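Local coordinates for protein enoyl-CoA hydratase/carnithine racemase (Thermus thermophilus JL-18, PDB 6SL9) that probably isomerises ring-epoxidised phenylacetyl-CoA to oxepin-CoA in bacterial phenylacetic acid catabolism, as a member of the crotonase (enoyl-CoA hydratase/isomerase) family, at residues V14-L19 against A51-G56; D34-A39 against N85-A90. All coordinates share one frame; numbering follows the deposited sequence.

Contact 1: V14-L19 against A51-G56; sequences VLVLTL and ALLLTG
Leu53 O takes the shortest hydrogen bond of this strand pair, from Leu17 N at 2.7 Å. The bond is almost straight (176° at the hydrogen), and the donor sits nearly along the C=O axis. A second hydrogen reaches the same oxygen from the alpha carbon of Val16. The two strands are parallel neighbours in the central sheet of the crotonase fold. They are the beta strands of a beta-alpha-beta unit whose crossover contains helix 30-45. Five backbone bonds join them, alternating in direction, among them Leu15 N to Ala51 O and Leu19 N to Thr55 O. Side chains pair in register on both faces. On one face, Leu54 CD1 leans over the neighbouring strand and meets Leu17 CB at 3.9 Å and Leu19 CD2 at 4.0 Å. Leu54 CG is anti to the backbone N (chi1 177°), which turns this branch across to strand 14-19. Leu17 CD1 in turn touches Leu52 CD2. On the other face, Val14 CG1 rests against Leu53 CB at 4.0 Å, beneath residues of helix 186-197 such as Ala190 and Ala194. The threonine pair closes this row. Thr55 OG1 bonds to Ala101 O of strand 98-102, and its methyl turns to Thr18 instead, with Thr55 CG2 3.7 Å from Thr18 OG1.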
ATOM      1  N   VAL A  14      -4.360 -26.681 -17.367  1.00 12.49           N
ATOM      2  CA  VAL A  14      -5.232 -25.725 -16.658  1.00 12.48           C
ATOM      3  C   VAL A  14      -6.480 -26.446 -16.143  1.00 12.52           C
ATOM      4  O   VAL A  14      -7.213 -27.056 -16.943  1.00 14.04           O
ATOM      5  CB  VAL A  14      -5.602 -24.531 -17.558  1.00 12.98           C
ATOM      6  CG1 VAL A  14      -6.501 -23.557 -16.793  1.00 13.84           C
ATOM      7  CG2 VAL A  14      -4.363 -23.838 -18.072  1.00 14.08           C
ATOM      8  N   LEU A  15      -6.775 -26.267 -14.872  1.00 11.73           N
ATOM      9  CA  LEU A  15      -8.085 -26.654 -14.331  1.00 11.61           C
ATOM     10  C   LEU A  15      -8.977 -25.402 -14.385  1.00 11.30           C
ATOM     11  O   LEU A  15      -8.699 -24.457 -13.684  1.00 12.03           O
ATOM     12  CB  LEU A  15      -7.952 -27.234 -12.928  1.00 12.04           C
ATOM     13  CG  LEU A  15      -9.261 -27.612 -12.263  1.00 13.37           C
ATOM     14  CD1 LEU A  15      -9.970 -28.730 -12.990  1.00 17.43           C
ATOM     15  CD2 LEU A  15      -9.038 -28.028 -10.827  1.00 15.39           C
ATOM     16  N   VAL A  16     -10.063 -25.508 -15.139  1.00 11.68           N
ATOM     17  CA  VAL A  16     -11.053 -24.437 -15.284  1.00 11.51           C
ATOM     18  C   VAL A  16     -12.213 -24.729 -14.341  1.00 11.19           C
ATOM     19  O   VAL A  16     -12.868 -25.795 -14.470  1.00 12.17           O
ATOM     20  CB  VAL A  16     -11.510 -24.309 -16.731  1.00 13.32           C
ATOM     21  CG1 VAL A  16     -12.466 -23.120 -16.821  1.00 14.19           C
ATOM     22  CG2 VAL A  16     -10.383 -24.121 -17.713  1.00 13.79           C
ATOM     23  N   LEU A  17     -12.422 -23.805 -13.441  1.00 11.16           N
ATOM     24  CA  LEU A  17     -13.515 -23.855 -12.443  1.00 11.16           C
ATOM     25  C   LEU A  17     -14.553 -22.796 -12.772  1.00 11.36           C
ATOM     26  O   LEU A  17     -14.189 -21.638 -12.931  1.00 12.21           O
ATOM     27  CB  LEU A  17     -12.964 -23.628 -11.038  1.00 11.29           C
ATOM     28  CG  LEU A  17     -11.889 -24.628 -10.597  1.00 12.23           C
ATOM     29  CD1 LEU A  17     -11.427 -24.354  -9.175  1.00 14.25           C
ATOM     30  CD2 LEU A  17     -12.348 -26.091 -10.755  1.00 12.56           C
ATOM     31  N   THR A  18     -15.814 -23.184 -12.819  1.00 11.56           N
ATOM     32  CA  THR A  18     -16.896 -22.268 -13.164  1.00 11.14           C
ATOM     33  C   THR A  18     -17.941 -22.310 -12.068  1.00 11.14           C
ATOM     34  O   THR A  18     -18.557 -23.370 -11.841  1.00 13.10           O
ATOM     35  CB  THR A  18     -17.469 -22.570 -14.547  1.00 12.44           C
ATOM     36  OG1 THR A  18     -16.440 -22.652 -15.518  1.00 13.82           O
ATOM     37  CG2 THR A  18     -18.499 -21.529 -14.939  1.00 13.32           C
ATOM     38  N   LEU A  19     -18.147 -21.162 -11.434  1.00 11.00           N
ATOM     39  CA  LEU A  19     -19.274 -21.004 -10.494  1.00 12.09           C
ATOM     40  C   LEU A  19     -20.576 -21.218 -11.278  1.00 12.75           C
ATOM     41  O   LEU A  19     -20.805 -20.536 -12.315  1.00 13.91           O
ATOM     42  CB  LEU A  19     -19.278 -19.615  -9.827  1.00 12.57           C
ATOM     43  CG  LEU A  19     -17.958 -19.198  -9.182  1.00 13.48           C
ATOM     44  CD1 LEU A  19     -18.098 -17.803  -8.670  1.00 15.56           C
ATOM     45  CD2 LEU A  19     -17.514 -20.145  -8.111  1.00 14.13           C
ATOM     46  N   ALA A  51      -1.926 -24.744 -13.471  1.00 11.01           N
ATOM     47  CA  ALA A  51      -2.580 -23.440 -13.275  1.00 10.44           C
ATOM     48  C   ALA A  51      -4.070 -23.656 -13.139  1.00 11.09           C
ATOM     49  O   ALA A  51      -4.581 -24.672 -13.637  1.00 11.70           O
ATOM     50  CB  ALA A  51      -2.288 -22.511 -14.433  1.00 11.45           C
ATOM     51  N   LEU A  52      -4.761 -22.731 -12.501  1.00 11.08           N
ATOM     52  CA  LEU A  52      -6.224 -22.761 -12.372  1.00 10.92           C
ATOM     53  C   LEU A  52      -6.799 -21.479 -12.965  1.00 11.12           C
ATOM     54  O   LEU A  52      -6.133 -20.433 -12.965  1.00 11.15           O
ATOM     55  CB  LEU A  52      -6.598 -22.906 -10.905  1.00 11.69           C
ATOM     56  CG  LEU A  52      -6.403 -24.289 -10.273  1.00 13.41           C
ATOM     57  CD1 LEU A  52      -4.944 -24.519  -9.927  1.00 15.96           C
ATOM     58  CD2 LEU A  52      -7.233 -24.445  -9.033  1.00 15.31           C
ATOM     59  N   LEU A  53      -8.030 -21.615 -13.457  1.00 11.32           N
ATOM     60  CA  LEU A  53      -8.785 -20.481 -14.017  1.00 10.56           C
ATOM     61  C   LEU A  53     -10.174 -20.528 -13.362  1.00 10.75           C
ATOM     62  O   LEU A  53     -10.832 -21.573 -13.457  1.00 12.27           O
ATOM     63  CB  LEU A  53      -8.911 -20.603 -15.528  1.00 12.26           C
ATOM     64  CG  LEU A  53      -9.773 -19.578 -16.272  1.00 14.88           C
ATOM     65  CD1 LEU A  53      -9.386 -18.159 -15.994  1.00 16.57           C
ATOM     66  CD2 LEU A  53      -9.701 -19.890 -17.768  1.00 18.01           C
ATOM     67  N   LEU A  54     -10.643 -19.427 -12.779  1.00 10.86           N
ATOM     68  CA  LEU A  54     -11.949 -19.340 -12.115  1.00 10.63           C
ATOM     69  C   LEU A  54     -12.783 -18.299 -12.838  1.00 10.48           C
ATOM     70  O   LEU A  54     -12.320 -17.165 -13.040  1.00 11.45           O
ATOM     71  CB  LEU A  54     -11.714 -18.958 -10.638  1.00 11.15           C
ATOM     72  CG  LEU A  54     -13.003 -18.756  -9.817  1.00 12.31           C
ATOM     73  CD1 LEU A  54     -13.809 -20.048  -9.701  1.00 13.42           C
ATOM     74  CD2 LEU A  54     -12.609 -18.250  -8.436  1.00 14.47           C
ATOM     75  N   THR A  55     -14.013 -18.672 -13.143  1.00 10.88           N
ATOM     76  CA  THR A  55     -14.982 -17.776 -13.793  1.00 11.35           C
ATOM     77  C   THR A  55     -16.393 -18.121 -13.321  1.00 11.07           C
ATOM     78  O   THR A  55     -16.564 -19.062 -12.553  1.00 11.80           O
ATOM     79  CB  THR A  55     -14.800 -17.846 -15.307  1.00 12.94           C
ATOM     80  OG1 THR A  55     -15.411 -16.682 -15.882  1.00 12.80           O
ATOM     81  CG2 THR A  55     -15.360 -19.102 -15.936  1.00 13.54           C
ATOM     82  N   GLY A  56     -17.376 -17.369 -13.804  1.00 12.05           N
ATOM     83  CA  GLY A  56     -18.784 -17.625 -13.485  1.00 11.89           C
ATOM     84  C   GLY A  56     -19.578 -17.999 -14.720  1.00 12.04           C
ATOM     85  O   GLY A  56     -19.293 -17.565 -15.836  1.00 13.67           O
TER

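Contact 2: D34-A39 against N85-A90; sequences DALYAA and NRVVEA
Tyr37 pushes its ring into a shallow hollow on helix 85-90 formed by Arg86, Val87 and Ala90. Its CG is anti to the backbone N (chi1 -179°), and this swings the ring across to the other helix. The CD2-CE2 edge leads. Tyr37 CE2 lies 3.8 Å from Arg86 O, which sits at the ring edge, in its plane. The methyl of Ala90 comes up obliquely, with its CB 4.1 Å from Tyr37 CD2, and the Arg86 side chain borders the hollow through its CG. Val87 is the bump in the other direction. Its two methyls fork over neighbouring residues of helix 34-39. Val87 CG2 meets Tyr37 CB at 4.0 Å, while Val87 CG1 meets Leu36 CD2 at 4.1 Å. The short segments run nearly side by side, 28° apart with axes 9.5 Å from each other. An alanine in place of Tyr37 is likely to open a gap beside Ala90 and leave Arg86 CG without its ring contact. Glu89 serves a different interface and bonds to Thr221 of a neighbouring subunit. Charge adds little directly here: Asp34 pairs with Arg83, and its OD1 stays 6.1 Å from Arg86 NH1. Arg86 O accepts the helix bond from Ala90 N, and the aromatic edge beside it adds at most a weak polar contact. The contact therefore depends mainly on apolar fit.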
ATOM      1  N   ASP A  34     -17.990 -25.407   0.031  1.00 10.81           N
ATOM      2  CA  ASP A  34     -17.373 -26.730   0.215  1.00 10.84           C
ATOM      3  C   ASP A  34     -16.926 -27.287  -1.154  1.00 10.41           C
ATOM      4  O   ASP A  34     -15.878 -27.906  -1.231  1.00 10.52           O
ATOM      5  CB  ASP A  34     -18.344 -27.667   0.898  1.00 10.58           C
ATOM      6  CG  ASP A  34     -18.517 -27.393   2.392  1.00 12.40           C
ATOM      7  OD1 ASP A  34     -17.694 -26.695   2.984  1.00 14.45           O
ATOM      8  OD2 ASP A  34     -19.436 -28.020   2.967  1.00 15.64           O
ATOM      9  N   ALA A  35     -17.749 -27.126  -2.194  1.00 10.50           N
ATOM     10  CA  ALA A  35     -17.426 -27.647  -3.530  1.00 11.03           C
ATOM     11  C   ALA A  35     -16.229 -26.878  -4.103  1.00 10.21           C
ATOM     12  O   ALA A  35     -15.374 -27.478  -4.771  1.00 11.45           O
ATOM     13  CB  ALA A  35     -18.640 -27.624  -4.411  1.00 12.59           C
ATOM     14  N   LEU A  36     -16.128 -25.576  -3.863  1.00 10.55           N
ATOM     15  CA  LEU A  36     -14.994 -24.795  -4.348  1.00 10.66           C
ATOM     16  C   LEU A  36     -13.704 -25.243  -3.659  1.00  9.81           C
ATOM     17  O   LEU A  36     -12.687 -25.474  -4.333  1.00 10.90           O
ATOM     18  CB  LEU A  36     -15.263 -23.318  -4.125  1.00 11.58           C
ATOM     19  CG  LEU A  36     -14.136 -22.368  -4.558  1.00 11.42           C
ATOM     20  CD1 LEU A  36     -13.783 -22.550  -6.032  1.00 13.51           C
ATOM     21  CD2 LEU A  36     -14.506 -20.899  -4.287  1.00 14.20           C
ATOM     22  N   TYR A  37     -13.745 -25.400  -2.353  1.00 10.56           N
ATOM     23  CA  TYR A  37     -12.621 -25.920  -1.571  1.00 10.52           C
ATOM     24  C   TYR A  37     -12.165 -27.250  -2.189  1.00 10.04           C
ATOM     25  O   TYR A  37     -10.981 -27.475  -2.420  1.00 11.79           O
ATOM     26  CB  TYR A  37     -13.010 -26.066  -0.105  1.00 10.60           C
ATOM     27  CG  TYR A  37     -11.908 -26.562   0.790  1.00 10.30           C
ATOM     28  CD1 TYR A  37     -11.708 -27.910   0.939  1.00 11.67           C
ATOM     29  CD2 TYR A  37     -11.131 -25.695   1.503  1.00 11.14           C
ATOM     30  CE1 TYR A  37     -10.722 -28.397   1.791  1.00 11.76           C
ATOM     31  CE2 TYR A  37     -10.130 -26.140   2.333  1.00 11.19           C
ATOM     32  CZ  TYR A  37      -9.927 -27.507   2.486  1.00 10.88           C
ATOM     33  OH  TYR A  37      -8.983 -27.991   3.360  1.00 11.99           O
ATOM     34  N   ALA A  38     -13.117 -28.177  -2.378  1.00 10.98           N
ATOM     35  CA  ALA A  38     -12.780 -29.513  -2.861  1.00 11.23           C
ATOM     36  C   ALA A  38     -12.115 -29.404  -4.241  1.00 11.00           C
ATOM     37  O   ALA A  38     -11.168 -30.177  -4.539  1.00 11.57           O
ATOM     38  CB  ALA A  38     -13.997 -30.409  -2.890  1.00 12.17           C
ATOM     39  N   ALA A  39     -12.610 -28.525  -5.104  1.00 10.53           N
ATOM     40  CA  ALA A  39     -12.069 -28.383  -6.472  1.00 11.26           C
ATOM     41  C   ALA A  39     -10.665 -27.781  -6.421  1.00 11.77           C
ATOM     42  O   ALA A  39      -9.796 -28.202  -7.172  1.00 11.87           O
ATOM     43  CB  ALA A  39     -12.980 -27.542  -7.286  1.00 12.09           C
ATOM     44  N   ASN A  85     -14.024 -19.807   6.389  1.00 12.54           N
ATOM     45  CA  ASN A  85     -12.798 -19.013   6.102  1.00 12.10           C
ATOM     46  C   ASN A  85     -11.713 -19.928   5.550  1.00 12.97           C
ATOM     47  O   ASN A  85     -10.828 -19.437   4.870  1.00 12.02           O
ATOM     48  CB  ASN A  85     -12.335 -18.184   7.317  1.00 12.19           C
ATOM     49  CG  ASN A  85     -13.026 -16.856   7.493  1.00 11.76           C
ATOM     50  OD1 ASN A  85     -13.565 -16.297   6.546  1.00 13.56           O
ATOM     51  ND2 ASN A  85     -12.963 -16.294   8.700  1.00 13.78           N
ATOM     52  N   ARG A  86     -11.810 -21.228   5.781  1.00 13.51           N
ATOM     53  CA  ARG A  86     -10.816 -22.153   5.208  1.00 13.32           C
ATOM     54  C   ARG A  86     -10.779 -22.036   3.670  1.00 12.55           C
ATOM     55  O   ARG A  86      -9.765 -22.393   3.052  1.00 12.84           O
ATOM     56  CB  ARG A  86     -10.996 -23.570   5.721  1.00 16.82           C
ATOM     57  CG  ARG A  86     -12.294 -24.168   5.235  1.00 15.32           C
ATOM     58  CD  ARG A  86     -12.545 -25.520   5.904  1.00 16.46           C
ATOM     59  NE  ARG A  86     -12.862 -25.562   7.351  1.00 19.66           N
ATOM     60  CZ  ARG A  86     -13.365 -26.675   7.933  1.00 19.20           C
ATOM     61  NH1 ARG A  86     -13.416 -27.776   7.218  1.00 24.37           N
ATOM     62  NH2 ARG A  86     -13.713 -26.715   9.196  1.00 27.36           N
ATOM     63  N   VAL A  87     -11.876 -21.689   3.043  1.00 12.54           N
ATOM     64  CA  VAL A  87     -11.858 -21.570   1.571  1.00 12.66           C
ATOM     65  C   VAL A  87     -10.986 -20.397   1.120  1.00 11.18           C
ATOM     66  O   VAL A  87     -10.258 -20.491   0.124  1.00 11.83           O
ATOM     67  CB  VAL A  87     -13.286 -21.505   1.049  1.00 17.42           C
ATOM     68  CG1 VAL A  87     -13.275 -21.631  -0.460  1.00 21.53           C
ATOM     69  CG2 VAL A  87     -14.104 -22.642   1.649  1.00 17.15           C
ATOM     70  N   VAL A  88     -11.081 -19.282   1.821  1.00 11.01           N
ATOM     71  CA  VAL A  88     -10.176 -18.142   1.538  1.00 10.99           C
ATOM     72  C   VAL A  88      -8.747 -18.507   1.862  1.00 10.31           C
ATOM     73  O   VAL A  88      -7.819 -18.130   1.128  1.00 11.96           O
ATOM     74  CB  VAL A  88     -10.660 -16.889   2.257  1.00 12.10           C
ATOM     75  CG1 VAL A  88      -9.692 -15.747   2.045  1.00 11.30           C
ATOM     76  CG2 VAL A  88     -12.058 -16.497   1.777  1.00 16.54           C
ATOM     77  N   GLU A  89      -8.532 -19.226   2.964  1.00 10.97           N
ATOM     78  CA  GLU A  89      -7.175 -19.704   3.249  1.00 11.36           C
ATOM     79  C   GLU A  89      -6.653 -20.530   2.073  1.00 11.33           C
ATOM     80  O   GLU A  89      -5.493 -20.356   1.660  1.00 11.96           O
ATOM     81  CB  GLU A  89      -7.174 -20.562   4.516  1.00 13.15           C
ATOM     82  CG  GLU A  89      -7.319 -19.754   5.792  1.00 14.31           C
ATOM     83  CD  GLU A  89      -6.060 -19.109   6.305  1.00 17.04           C
ATOM     84  OE1 GLU A  89      -6.147 -18.457   7.376  1.00 17.11           O
ATOM     85  OE2 GLU A  89      -4.999 -19.235   5.650  1.00 18.49           O
ATOM     86  N   ALA A  90      -7.479 -21.420   1.543  1.00 10.71           N
ATOM     87  CA  ALA A  90      -7.085 -22.293   0.422  1.00 11.34           C
ATOM     88  C   ALA A  90      -6.722 -21.437  -0.785  1.00 12.32           C
ATOM     89  O   ALA A  90      -5.688 -21.723  -1.400  1.00 13.62           O
ATOM     90  CB  ALA A  90      -8.174 -23.298   0.064  1.00 13.36           C
TER

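How the contacts relate
The four segments alternate along the chain: 14-19, 34-39, 51-56, then 85-90. Contact 1 lies within the central sheet, and contact 2 lies between two helices beside it, with centres about 14 Å apart. Helix 30-45 connects the two strands of contact 1 and also supplies one side of contact 2. The two contacts touch directly through Ala39: its CB is 3.8 Å from Leu17 CD2, and its O is 3.7 Å from Leu15 CD2. Helix 77-93 leads on to strand 98-102, the next strand in the sheet beside 51-56. Together the contacts build a sheet-helix-helix layering, in which helix 77-93 borders another subunit of the trimer.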